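Local coordinates for protein sulfate adenylyltransferase (Allochromatium vinosum, PDB 4DNX) that catalyses the reaction of sulfate with ATP to give adenosine 5'-phosphosulfate and diphosphate, at residues S30-I35 against A94-I99; G50-L55 against R77-P82; R190-I195 against G223-M228; F283-G288 against D321-E326. One frame throughout, in Å; residues are numbered along the deposited sequence.

Interaction 1. Residues S30-I35 against A94-I99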
loop_
_atom_site.group_PDB
_atom_site.type_symbol
_atom_site.label_atom_id
_atom_site.label_comp_id
_atom_site.label_asym_id
_atom_site.label_seq_id
_atom_site.Cartn_x
_atom_site.Cartn_y
_atom_site.Cartn_z
ATOM N N SER A 30 14.378 -12.935 -20.787
ATOM C CA SER A 30 15.267 -13.251 -21.884
ATOM C C SER A 30 16.150 -12.089 -22.352
ATOM O O SER A 30 16.922 -12.237 -23.298
ATOM C CB SER A 30 14.462 -13.780 -23.072
ATOM O OG SER A 30 13.849 -15.008 -22.717
ATOM N N LEU A 31 16.006 -10.920 -21.744
ATOM C CA LEU A 31 16.801 -9.762 -22.131
ATOM C C LEU A 31 18.238 -9.857 -21.547
ATOM O O LEU A 31 18.417 -10.446 -20.463
ATOM C CB LEU A 31 16.149 -8.470 -21.569
ATOM C CG LEU A 31 14.890 -7.955 -22.287
ATOM C CD1 LEU A 31 14.338 -6.708 -21.580
ATOM C CD2 LEU A 31 15.184 -7.672 -23.759
ATOM N N PRO A 32 19.241 -9.278 -22.233
ATOM C CA PRO A 32 20.543 -9.022 -21.553
ATOM C C PRO A 32 20.278 -8.189 -20.305
ATOM O O PRO A 32 19.407 -7.307 -20.306
ATOM C CB PRO A 32 21.312 -8.147 -22.549
ATOM C CG PRO A 32 20.536 -8.278 -23.893
ATOM C CD PRO A 32 19.113 -8.486 -23.472
ATOM N N SER A 33 21.041 -8.422 -19.251
ATOM C CA SER A 33 20.708 -7.763 -17.988
ATOM C C SER A 33 21.958 -7.305 -17.238
ATOM O O SER A 33 23.055 -7.816 -17.497
ATOM C CB SER A 33 19.843 -8.705 -17.123
ATOM O OG SER A 33 20.559 -9.855 -16.654
ATOM N N VAL A 34 21.782 -6.337 -16.345
ATOM C CA VAL A 34 22.899 -5.876 -15.496
ATOM C C VAL A 34 22.319 -5.729 -14.110
ATOM O O VAL A 34 21.159 -5.375 -13.986
ATOM C CB VAL A 34 23.494 -4.512 -15.934
ATOM C CG1 VAL A 34 24.323 -4.657 -17.259
ATOM C CG2 VAL A 34 22.416 -3.437 -16.061
ATOM N N ILE A 35 23.130 -5.997 -13.082
ATOM C CA ILE A 35 22.710 -5.680 -11.678
ATOM C C ILE A 35 23.174 -4.248 -11.389
ATOM O O ILE A 35 24.366 -3.932 -11.545
ATOM C CB ILE A 35 23.328 -6.703 -10.663
ATOM C CG1 ILE A 35 22.782 -8.129 -10.928
ATOM C CG2 ILE A 35 23.140 -6.179 -9.212
ATOM C CD1 ILE A 35 23.786 -9.257 -10.550
ATOM N N ALA A 94 26.463 -4.982 -24.398
ATOM C CA ALA A 94 27.066 -4.358 -25.577
ATOM C C ALA A 94 26.171 -4.541 -26.803
ATOM O O ALA A 94 25.838 -5.668 -27.189
ATOM C CB ALA A 94 28.467 -4.931 -25.833
ATOM N N GLY A 95 25.726 -3.418 -27.363
ATOM C CA GLY A 95 24.946 -3.425 -28.597
ATOM C C GLY A 95 23.469 -3.705 -28.426
ATOM O O GLY A 95 22.727 -3.749 -29.417
ATOM N N ALA A 96 23.033 -3.892 -27.177
ATOM C CA ALA A 96 21.636 -4.166 -26.883
ATOM C C ALA A 96 20.878 -2.852 -26.797
ATOM O O ALA A 96 21.395 -1.885 -26.230
ATOM C CB ALA A 96 21.514 -4.928 -25.558
ATOM N N THR A 97 19.656 -2.802 -27.325
ATOM C CA THR A 97 18.892 -1.541 -27.198
ATOM C C THR A 97 17.857 -1.589 -26.077
ATOM O O THR A 97 17.255 -0.568 -25.751
ATOM C CB THR A 97 18.218 -1.085 -28.513
ATOM O OG1 THR A 97 17.499 -2.178 -29.089
ATOM C CG2 THR A 97 19.256 -0.585 -29.505
ATOM N N ARG A 98 17.632 -2.785 -25.542
ATOM C CA ARG A 98 16.616 -3.025 -24.527
ATOM C C ARG A 98 17.210 -4.062 -23.562
ATOM O O ARG A 98 17.714 -5.118 -24.013
ATOM C CB ARG A 98 15.374 -3.572 -25.209
ATOM C CG ARG A 98 14.174 -3.730 -24.355
ATOM C CD ARG A 98 12.985 -3.671 -25.315
ATOM N NE ARG A 98 11.752 -3.973 -24.627
ATOM C CZ ARG A 98 11.029 -3.073 -23.971
ATOM N NH1 ARG A 98 11.415 -1.803 -23.930
ATOM N NH2 ARG A 98 9.909 -3.443 -23.362
ATOM N N ILE A 99 17.201 -3.728 -22.261
ATOM C CA ILE A 99 17.891 -4.546 -21.263
ATOM C C ILE A 99 17.046 -4.619 -19.998
ATOM O O ILE A 99 16.122 -3.807 -19.822
ATOM C CB ILE A 99 19.291 -3.976 -20.933
ATOM C CG1 ILE A 99 19.164 -2.616 -20.196
ATOM C CG2 ILE A 99 20.129 -3.871 -22.222
ATOM C CD1 ILE A 99 20.492 -2.097 -19.563
#
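Leu31 and Pro32 lie against the beginning of strand 98-102, and the contact is one of apolar surfaces laid on backbone. The two methyls of Leu31 divide the work: CD2 sits 3.6 Å from Arg98 O, while CD1 rests 3.8 Å from Ile99 C. Both also touch CG of Arg98, where the two side chains cross obliquely. Pro32 uses its ring, with CG 3.9 Å from CB of Ala96 and CD against Arg98 O. A close approach of Pro32 O to Ile99 CA, 3.3 Å, accompanies the backbone pairing of Pro32 with Ala100. Farther along, Val34 CG2 meets Ile99 CD1 at 4.2 Å.

The posture of Arg98 is consistent with its second-shell partners: with CG anti to the backbone N (chi1 -173°) and the chain extended to NE, the aliphatic part passes Leu31 and the guanidinium reaches salt bridges with Glu27 and Asp116.

Within the PUA-like domain, strand 33-35 runs parallel to strand 98-102 at one side of a mixed sheet, the backbone of Val34 bonding to both Ala100 and Arg102. Strand 111-116 pairs antiparallel on the other flank of 98-102, and its Val114 packs against both Leu31 and Arg98.

Interaction 2. Residues G50-L55 against R77-P82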
loop_
_atom_site.group_PDB
_atom_site.type_symbol
_atom_site.label_atom_id
_atom_site.label_comp_id
_atom_site.label_asym_id
_atom_site.label_seq_id
_atom_site.Cartn_x
_atom_site.Cartn_y
_atom_site.Cartn_z
ATOM N N GLY A 50 6.389 7.737 -9.016
ATOM C CA GLY A 50 5.918 9.100 -9.361
ATOM C C GLY A 50 6.586 10.234 -8.570
ATOM O O GLY A 50 6.311 11.426 -8.808
ATOM N N TYR A 51 7.465 9.897 -7.633
ATOM C CA TYR A 51 8.145 10.930 -6.861
ATOM C C TYR A 51 9.056 11.825 -7.736
ATOM O O TYR A 51 9.243 13.016 -7.438
ATOM C CB TYR A 51 8.966 10.291 -5.757
ATOM C CG TYR A 51 8.117 9.761 -4.605
ATOM C CD1 TYR A 51 7.452 10.653 -3.744
ATOM C CD2 TYR A 51 7.998 8.378 -4.369
ATOM C CE1 TYR A 51 6.669 10.176 -2.679
ATOM C CE2 TYR A 51 7.246 7.859 -3.327
ATOM C CZ TYR A 51 6.578 8.783 -2.464
ATOM O OH TYR A 51 5.851 8.289 -1.415
ATOM N N PHE A 52 9.654 11.253 -8.796
ATOM C CA PHE A 52 10.553 12.024 -9.662
ATOM C C PHE A 52 9.884 12.385 -10.988
ATOM O O PHE A 52 10.530 12.662 -12.007
ATOM C CB PHE A 52 11.872 11.260 -9.890
ATOM C CG PHE A 52 12.760 11.144 -8.666
ATOM C CD1 PHE A 52 12.516 11.840 -7.460
ATOM C CD2 PHE A 52 13.837 10.289 -8.722
ATOM C CE1 PHE A 52 13.381 11.708 -6.367
ATOM C CE2 PHE A 52 14.726 10.130 -7.609
ATOM C CZ PHE A 52 14.494 10.810 -6.455
ATOM N N SER A 53 8.553 12.467 -10.955
ATOM C CA SER A 53 7.839 12.918 -12.139
ATOM C C SER A 53 8.168 14.361 -12.570
ATOM O O SER A 53 8.477 15.188 -11.683
ATOM C CB SER A 53 6.311 12.896 -11.837
ATOM O OG SER A 53 5.541 13.394 -12.947
ATOM N N PRO A 54 8.565 14.491 -13.830
ATOM C CA PRO A 54 7.910 13.842 -14.962
ATOM C C PRO A 54 9.058 13.133 -15.702
ATOM O O PRO A 54 8.932 12.829 -16.908
ATOM C CB PRO A 54 7.365 15.005 -15.806
ATOM C CG PRO A 54 8.360 16.075 -15.603
ATOM C CD PRO A 54 8.764 15.940 -14.135
ATOM N N LEU A 55 10.182 12.880 -15.024
ATOM C CA LEU A 55 11.334 12.296 -15.733
ATOM C C LEU A 55 11.075 10.854 -16.170
ATOM O O LEU A 55 10.357 10.091 -15.507
ATOM C CB LEU A 55 12.598 12.359 -14.855
ATOM C CG LEU A 55 13.365 13.696 -14.875
ATOM C CD1 LEU A 55 12.518 14.854 -14.459
ATOM C CD2 LEU A 55 14.554 13.599 -13.926
ATOM N N ARG A 77 14.157 21.651 -18.205
ATOM C CA ARG A 77 13.324 21.160 -17.066
ATOM C C ARG A 77 14.089 21.258 -15.730
ATOM O O ARG A 77 15.275 20.939 -15.679
ATOM C CB ARG A 77 12.882 19.689 -17.268
ATOM C CG ARG A 77 11.781 19.472 -18.309
ATOM C CD ARG A 77 11.517 17.969 -18.577
ATOM N NE ARG A 77 12.676 17.371 -19.244
ATOM C CZ ARG A 77 12.928 16.065 -19.337
ATOM N NH1 ARG A 77 12.107 15.171 -18.813
ATOM N NH2 ARG A 77 14.021 15.655 -19.968
ATOM N N PHE A 78 13.420 21.693 -14.659
ATOM C CA PHE A 78 14.013 21.697 -13.332
ATOM C C PHE A 78 14.127 20.260 -12.766
ATOM O O PHE A 78 13.141 19.506 -12.715
ATOM C CB PHE A 78 13.158 22.555 -12.401
ATOM C CG PHE A 78 13.622 22.555 -10.983
ATOM C CD1 PHE A 78 14.862 23.121 -10.630
ATOM C CD2 PHE A 78 12.820 21.992 -9.972
ATOM C CE1 PHE A 78 15.305 23.100 -9.268
ATOM C CE2 PHE A 78 13.268 21.988 -8.637
ATOM C CZ PHE A 78 14.502 22.532 -8.299
ATOM N N PHE A 79 15.334 19.902 -12.324
ATOM C CA PHE A 79 15.560 18.702 -11.523
ATOM C C PHE A 79 16.878 18.794 -10.728
ATOM O O PHE A 79 17.939 19.020 -11.304
ATOM C CB PHE A 79 15.481 17.420 -12.343
ATOM C CG PHE A 79 15.271 16.203 -11.480
ATOM C CD1 PHE A 79 13.978 15.856 -11.022
ATOM C CD2 PHE A 79 16.374 15.467 -11.001
ATOM C CE1 PHE A 79 13.771 14.789 -10.186
ATOM C CE2 PHE A 79 16.186 14.379 -10.135
ATOM C CZ PHE A 79 14.858 14.011 -9.730
ATOM N N PRO A 80 16.812 18.646 -9.401
ATOM C CA PRO A 80 17.927 19.083 -8.561
ATOM C C PRO A 80 19.150 18.204 -8.418
ATOM O O PRO A 80 20.167 18.720 -7.969
ATOM C CB PRO A 80 17.281 19.301 -7.176
ATOM C CG PRO A 80 16.081 18.505 -7.162
ATOM C CD PRO A 80 15.617 18.293 -8.600
ATOM N N VAL A 81 19.075 16.919 -8.735
ATOM C CA VAL A 81 20.265 16.038 -8.679
ATOM C C VAL A 81 20.339 15.121 -9.900
ATOM O O VAL A 81 19.336 14.769 -10.488
ATOM C CB VAL A 81 20.303 15.150 -7.377
ATOM C CG1 VAL A 81 20.242 16.039 -6.118
ATOM C CG2 VAL A 81 19.195 14.103 -7.404
ATOM N N PRO A 82 21.537 14.690 -10.269
ATOM C CA PRO A 82 21.645 13.798 -11.408
ATOM C C PRO A 82 20.974 12.490 -11.057
ATOM O O PRO A 82 20.996 12.106 -9.897
ATOM C CB PRO A 82 23.162 13.569 -11.566
ATOM C CG PRO A 82 23.867 14.499 -10.670
ATOM C CD PRO A 82 22.833 15.206 -9.796
#
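Phe52 and Leu55 close around the ring of Phe79, a small aromatic cluster that joins two irregular loops of the PUA-like domain. The first loop leaves helix 38-48 through a Schellman motif at Gly50 and continues as a type I beta turn from Gly50 to Ser53; the second precedes strand 86-87.

The aromatic interaction is T-shaped. Phe79 directs its edge at one face of Phe52, with centroids 5.3 Å apart and planes at 76°. CZ is the leading atom and comes to 3.7 Å from Phe52 CG, displaced from the middle of the Phe52 ring toward its rim. The chi1 of Phe79, -162°, sets CG anti to the backbone N and carries the ring across to the turn.

A CH-pi contact is made to the same ring. Leu55 CD2 stands over its centre, 3.7 Å from the centroid and 13° off the normal, while Pro80 CD lies nearer the rim of the opposite face. Phe79 thus has neighbours on both faces and at its edge, which should limit flipping of the ring. Tyr282 of helix 274-287 adds another edge-to-face partner, and Leu47 and Leu83 extend the apolar surroundings.

Polar groups play a lesser part across the contact. Arg77 NE is salt-bridged to Asp75, and its guanidinium lies beside Pro54 and Leu55, just after the turn: NH1 only comes near the loop, at 4.3 Å from Leu55 CA, and Pro54 O approaches the guanidinium at its edge, 4.4 Å from Arg77 NH1.

Interaction 3. Residues R190-I195 against G223-M228; sequences RGWQKI and GVVIHM
The backbones of Ile195 and Gly223 draw together near the start of neighbouring parallel strands, their CA atoms 5.1 Å apart, with a CA-H...O contact of 3.5 Å from Ile195 CA to Gly223 O; the strands are joined by the backbone bond of Gly223 with Val196. Trp192, in the loop ahead of strand 195-200, supplies the broad surface. Its six-membered ring lies directly on the main chain of Gly223, whose CA stands 3.5 Å from the ring centroid and only 1° from the normal, a CH-pi contact of very direct geometry. Arg190 CD lies over the rim of the opposite face of the indole, and NE1 is satisfied by a hydrogen bond to Asn258 O.

At the edge of the indole, Trp192 CZ3 approaches Val225 CG2 at 4.3 Å. That same methyl is touched more closely by Ile195 CG2, at 3.6 Å; chi1 of -55° places this branch of Ile195 anti to its own backbone N. Asp222 receives bonds from the backbone N of Gln193 and of Lys194, so that one carboxylate oxygen, OD2, ties two successive peptides of the loop to the residue before Gly223.

Strands 195-200 and 223-230, linked through helix 206-219, form a beta-alpha-beta unit of the five-stranded parallel sheet, in the 3-2-1-4-5 order characteristic of the Rossmann-like nucleotidyltransferase fold.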
loop_
_atom_site.group_PDB
_atom_site.type_symbol
_atom_site.label_atom_id
_atom_site.label_comp_id
_atom_site.label_asym_id
_atom_site.label_seq_id
_atom_site.Cartn_x
_atom_site.Cartn_y
_atom_site.Cartn_z
ATOM N N ARG A 190 -9.499 12.828 1.388
ATOM C CA ARG A 190 -9.648 13.205 2.809
ATOM C C ARG A 190 -10.069 14.676 2.927
ATOM O O ARG A 190 -10.447 15.162 4.012
ATOM C CB ARG A 190 -8.337 12.942 3.550
ATOM C CG ARG A 190 -8.040 11.466 3.899
ATOM C CD ARG A 190 -6.963 11.575 4.905
ATOM N NE ARG A 190 -6.241 10.385 5.275
ATOM C CZ ARG A 190 -5.821 10.189 6.505
ATOM N NH1 ARG A 190 -6.134 11.074 7.486
ATOM N NH2 ARG A 190 -5.175 9.083 6.787
ATOM N N GLY A 191 -10.011 15.390 1.813
ATOM C CA GLY A 191 -10.472 16.798 1.740
ATOM C C GLY A 191 -9.480 17.883 2.134
ATOM O O GLY A 191 -9.852 19.063 2.279
ATOM N N TRP A 192 -8.221 17.491 2.353
ATOM C CA TRP A 192 -7.194 18.436 2.810
ATOM C C TRP A 192 -6.800 19.409 1.693
ATOM O O TRP A 192 -6.519 18.954 0.552
ATOM C CB TRP A 192 -5.946 17.673 3.255
ATOM C CG TRP A 192 -6.142 16.808 4.469
ATOM C CD1 TRP A 192 -7.264 16.705 5.283
ATOM C CD2 TRP A 192 -5.159 15.944 5.022
ATOM N NE1 TRP A 192 -7.019 15.792 6.297
ATOM C CE2 TRP A 192 -5.729 15.333 6.177
ATOM C CE3 TRP A 192 -3.834 15.609 4.647
ATOM C CZ2 TRP A 192 -5.013 14.403 6.972
ATOM C CZ3 TRP A 192 -3.117 14.675 5.457
ATOM C CH2 TRP A 192 -3.706 14.101 6.588
ATOM N N GLN A 193 -6.780 20.714 2.025
ATOM C CA GLN A 193 -6.405 21.802 1.095
ATOM C C GLN A 193 -4.975 22.313 1.293
ATOM O O GLN A 193 -4.309 22.703 0.338
ATOM C CB GLN A 193 -7.330 23.011 1.288
ATOM C CG GLN A 193 -8.809 22.719 1.277
ATOM C CD GLN A 193 -9.340 22.582 -0.118
ATOM O OE1 GLN A 193 -8.704 21.981 -0.988
ATOM N NE2 GLN A 193 -10.518 23.132 -0.345
ATOM N N LYS A 194 -4.518 22.318 2.551
ATOM C CA LYS A 194 -3.132 22.647 2.862
ATOM C C LYS A 194 -2.592 21.476 3.663
ATOM O O LYS A 194 -3.265 20.939 4.565
ATOM C CB LYS A 194 -3.027 23.967 3.626
ATOM C CG LYS A 194 -3.303 25.157 2.697
ATOM C CD LYS A 194 -3.318 26.455 3.464
ATOM C CE LYS A 194 -3.439 27.634 2.487
ATOM N NZ LYS A 194 -3.813 28.900 3.185
ATOM N N ILE A 195 -1.396 21.034 3.299
ATOM C CA ILE A 195 -0.850 19.781 3.853
ATOM C C ILE A 195 0.632 19.981 4.166
ATOM O O ILE A 195 1.406 20.351 3.262
ATOM C CB ILE A 195 -0.974 18.599 2.802
ATOM C CG1 ILE A 195 -2.445 18.437 2.335
ATOM C CG2 ILE A 195 -0.430 17.302 3.389
ATOM C CD1 ILE A 195 -2.788 19.264 1.103
ATOM N N GLY A 223 -3.807 18.950 7.492
ATOM C CA GLY A 223 -3.240 17.668 7.843
ATOM C C GLY A 223 -1.738 17.664 7.680
ATOM O O GLY A 223 -1.182 18.595 7.088
ATOM N N VAL A 224 -1.109 16.632 8.247
ATOM C CA VAL A 224 0.337 16.353 8.078
ATOM C C VAL A 224 0.534 14.938 7.522
ATOM O O VAL A 224 -0.150 13.986 7.931
ATOM C CB VAL A 224 1.106 16.501 9.403
ATOM C CG1 VAL A 224 0.533 15.573 10.511
ATOM C CG2 VAL A 224 2.611 16.209 9.211
ATOM N N VAL A 225 1.425 14.829 6.528
ATOM C CA VAL A 225 1.861 13.540 6.027
ATOM C C VAL A 225 3.203 13.290 6.729
ATOM O O VAL A 225 4.145 14.109 6.544
ATOM C CB VAL A 225 2.064 13.567 4.495
ATOM C CG1 VAL A 225 2.577 12.160 4.049
ATOM C CG2 VAL A 225 0.727 13.872 3.770
ATOM N N ILE A 226 3.280 12.191 7.493
ATOM C CA ILE A 226 4.548 11.777 8.172
ATOM C C ILE A 226 5.114 10.815 7.138
ATOM O O ILE A 226 4.507 9.775 6.851
ATOM C CB ILE A 226 4.257 11.084 9.494
ATOM C CG1 ILE A 226 3.605 12.093 10.487
ATOM C CG2 ILE A 226 5.590 10.559 10.062
ATOM C CD1 ILE A 226 3.196 11.544 11.863
ATOM N N HIS A 227 6.218 11.201 6.529
ATOM C CA HIS A 227 6.744 10.497 5.336
ATOM C C HIS A 227 8.019 9.806 5.825
ATOM O O HIS A 227 9.070 10.440 5.940
ATOM C CB HIS A 227 6.996 11.545 4.249
ATOM C CG HIS A 227 6.991 10.986 2.848
ATOM N ND1 HIS A 227 7.804 11.489 1.854
ATOM C CD2 HIS A 227 6.311 9.962 2.294
ATOM C CE1 HIS A 227 7.594 10.826 0.725
ATOM N NE2 HIS A 227 6.697 9.880 0.964
ATOM N N MET A 228 7.905 8.520 6.123
ATOM C CA MET A 228 9.005 7.796 6.790
ATOM C C MET A 228 9.998 7.261 5.768
ATOM O O MET A 228 9.602 6.762 4.689
ATOM C CB MET A 228 8.460 6.637 7.639
ATOM C CG MET A 228 7.598 7.090 8.946
ATOM S SD MET A 228 6.953 5.665 9.826
ATOM C CE MET A 228 5.947 4.830 8.570
#

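Interaction 4. Residues F283-G288 against D321-E326; sequences FRQNMG and DVLAIE
A chi1 of -178° turns the chain of Gln285 away from its own backbone N, and the extended chain beyond CG delivers the amide to the loop at Leu323 to Ile325. OE1 is the focus of the contact. It accepts two backbone N-H groups in succession, from Ala324 N at 2.7 Å and from Ile325 N at 3.0 Å, the longer bond being the straighter of the two. Both donors come from the same face of the amide, that of Ala324 tilted 31° from the carbonyl plane and that of Ile325 farther above it, so one oxygen holds two consecutive peptides. A methyl of Leu323, CD2, lies alongside Gln285 OE1, 3.7 Å away. The other end of the amide is also engaged: NE2 donates to Lys3 O and to a water, which in turn donates to Val322 O. With partners at both ends, the orientation of the amide is well defined.

Apolar contacts complete the join. Ile325 straddles the helix surface, its CG2 3.9 Å from Gln285 CB and its CD1 3.7 Å from Arg284 CB. Its CG1 branch, anti to the backbone N (chi1 -171°), is what extends CD1 over the helix. Beyond CB, Arg284 bends away from the loop to bond with His227 and Gln199.

Helix 274-287, ended by a Schellman motif at Gly288, thereby grips the loop between helix 309-316 and strand 326-329. Ile325 and Arg284 both pack on Phe292 of strand 291-294, and the backbone of Glu326 bonds to Thr290 and Phe292 as the outermost strand enters the parallel sheet.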
loop_
_atom_site.group_PDB
_atom_site.type_symbol
_atom_site.label_atom_id
_atom_site.label_comp_id
_atom_site.label_asym_id
_atom_site.label_seq_id
_atom_site.Cartn_x
_atom_site.Cartn_y
_atom_site.Cartn_z
ATOM N N PHE A 283 10.057 16.151 -4.473
ATOM C CA PHE A 283 9.183 14.978 -4.439
ATOM C C PHE A 283 7.984 15.098 -3.494
ATOM O O PHE A 283 6.941 14.461 -3.722
ATOM C CB PHE A 283 9.926 13.627 -4.365
ATOM C CG PHE A 283 10.666 13.324 -3.085
ATOM C CD1 PHE A 283 9.998 12.815 -1.970
ATOM C CD2 PHE A 283 12.069 13.347 -3.098
ATOM C CE1 PHE A 283 10.748 12.433 -0.793
ATOM C CE2 PHE A 283 12.833 12.985 -1.962
ATOM C CZ PHE A 283 12.173 12.507 -0.808
ATOM N N ARG A 284 8.120 15.987 -2.506
ATOM C CA ARG A 284 6.992 16.249 -1.618
ATOM C C ARG A 284 5.926 17.049 -2.342
ATOM O O ARG A 284 4.723 16.904 -2.058
ATOM C CB ARG A 284 7.451 16.946 -0.326
ATOM C CG ARG A 284 7.695 15.990 0.846
ATOM C CD ARG A 284 8.744 15.063 0.550
ATOM N NE ARG A 284 9.091 14.005 1.540
ATOM C CZ ARG A 284 10.240 13.871 2.215
ATOM N NH1 ARG A 284 11.171 14.823 2.229
ATOM N NH2 ARG A 284 10.474 12.742 2.896
ATOM N N GLN A 285 6.323 17.928 -3.249
ATOM C CA GLN A 285 5.307 18.638 -4.061
ATOM C C GLN A 285 4.613 17.616 -4.942
ATOM O O GLN A 285 3.368 17.650 -5.082
ATOM C CB GLN A 285 5.929 19.768 -4.896
ATOM C CG GLN A 285 4.853 20.537 -5.707
ATOM C CD GLN A 285 5.400 21.741 -6.458
ATOM O OE1 GLN A 285 6.258 22.479 -5.954
ATOM N NE2 GLN A 285 4.852 21.987 -7.656
ATOM N N ASN A 286 5.395 16.708 -5.543
ATOM C CA ASN A 286 4.757 15.657 -6.372
ATOM C C ASN A 286 3.704 14.790 -5.645
ATOM O O ASN A 286 2.687 14.449 -6.218
ATOM C CB ASN A 286 5.817 14.774 -7.060
ATOM C CG ASN A 286 6.315 15.396 -8.338
ATOM O OD1 ASN A 286 5.639 16.245 -8.926
ATOM N ND2 ASN A 286 7.473 14.945 -8.809
ATOM N N MET A 287 3.948 14.488 -4.374
ATOM C CA MET A 287 3.013 13.701 -3.579
ATOM C C MET A 287 1.796 14.539 -3.092
ATOM O O MET A 287 0.801 13.941 -2.677
ATOM C CB MET A 287 3.751 12.966 -2.457
ATOM C CG MET A 287 3.829 13.772 -1.208
ATOM S SD MET A 287 4.902 12.906 -0.018
ATOM C CE MET A 287 4.611 13.977 1.424
ATOM N N GLY A 288 1.822 15.890 -3.255
ATOM C CA GLY A 288 0.651 16.711 -2.961
ATOM C C GLY A 288 0.767 17.608 -1.728
ATOM O O GLY A 288 -0.208 18.285 -1.359
ATOM N N ASP A 321 10.184 30.449 -8.921
ATOM C CA ASP A 321 8.930 29.811 -9.325
ATOM C C ASP A 321 9.018 28.416 -10.014
ATOM O O ASP A 321 8.078 27.997 -10.689
ATOM C CB ASP A 321 8.069 30.808 -10.129
ATOM C CG ASP A 321 7.732 32.080 -9.324
ATOM O OD1 ASP A 321 7.408 33.124 -9.936
ATOM O OD2 ASP A 321 7.798 32.036 -8.074
ATOM N N VAL A 322 10.119 27.690 -9.850
ATOM C CA VAL A 322 10.097 26.280 -10.286
ATOM C C VAL A 322 9.299 25.376 -9.334
ATOM O O VAL A 322 8.723 24.357 -9.758
ATOM C CB VAL A 322 11.506 25.682 -10.544
ATOM C CG1 VAL A 322 12.140 26.390 -11.742
ATOM C CG2 VAL A 322 12.374 25.777 -9.309
ATOM N N LEU A 323 9.287 25.741 -8.055
ATOM C CA LEU A 323 8.561 24.981 -7.038
ATOM C C LEU A 323 7.422 25.799 -6.512
ATOM O O LEU A 323 7.569 26.990 -6.304
ATOM C CB LEU A 323 9.467 24.633 -5.844
ATOM C CG LEU A 323 10.542 23.567 -6.113
ATOM C CD1 LEU A 323 11.478 23.453 -4.910
ATOM C CD2 LEU A 323 9.948 22.209 -6.430
ATOM N N ALA A 324 6.294 25.146 -6.265
ATOM C CA ALA A 324 5.180 25.794 -5.614
ATOM C C ALA A 324 5.092 25.472 -4.136
ATOM O O ALA A 324 4.483 26.227 -3.386
ATOM C CB ALA A 324 3.855 25.479 -6.324
ATOM N N ILE A 325 5.672 24.339 -3.722
ATOM C CA ILE A 325 5.694 23.962 -2.290
ATOM C C ILE A 325 6.472 25.012 -1.496
ATOM O O ILE A 325 7.469 25.579 -2.007
ATOM C CB ILE A 325 6.249 22.529 -2.092
ATOM C CG1 ILE A 325 6.079 22.042 -0.636
ATOM C CG2 ILE A 325 7.735 22.399 -2.576
ATOM C CD1 ILE A 325 6.314 20.485 -0.428
ATOM N N GLU A 326 6.016 25.287 -0.270
ATOM C CA GLU A 326 6.636 26.315 0.584
ATOM C C GLU A 326 7.376 25.632 1.733
ATOM O O GLU A 326 7.006 24.542 2.131
ATOM C CB GLU A 326 5.562 27.239 1.162
ATOM C CG GLU A 326 4.897 28.119 0.119
ATOM C CD GLU A 326 3.844 29.015 0.730
ATOM O OE1 GLU A 326 2.685 28.997 0.237
ATOM O OE2 GLU A 326 4.169 29.720 1.719
HETATM O O HOH W 1 5.964 23.872 -9.700
#

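In the fold
Interactions 2, 3 and 4 form a mutually touching cluster through the middle of the chain, whereas interaction 1 stands apart, its centre 25 Å from that of interaction 2; interaction 2 lies, along the chain, within the loop closed by interaction 1. Asn286 ties the PUA-like part to the ATP-sulfurylase part through probable hydrogen bonds from ND2 to Tyr51 O (3.0 Å) and Ser53 O (3.1 Å). His227 is a second junction, with probable hydrogen bonds of NE2 to Tyr51 OH (3.0 Å) and ND1 to Arg284 NE (2.8 Å), linking interaction 3 to both others. Interactions 3 and 4, with centres 13 Å apart, share the Rossmann-like parallel sheet of the ATP-sulfurylase domain, but neither contact includes a bound nucleotide or sulfate.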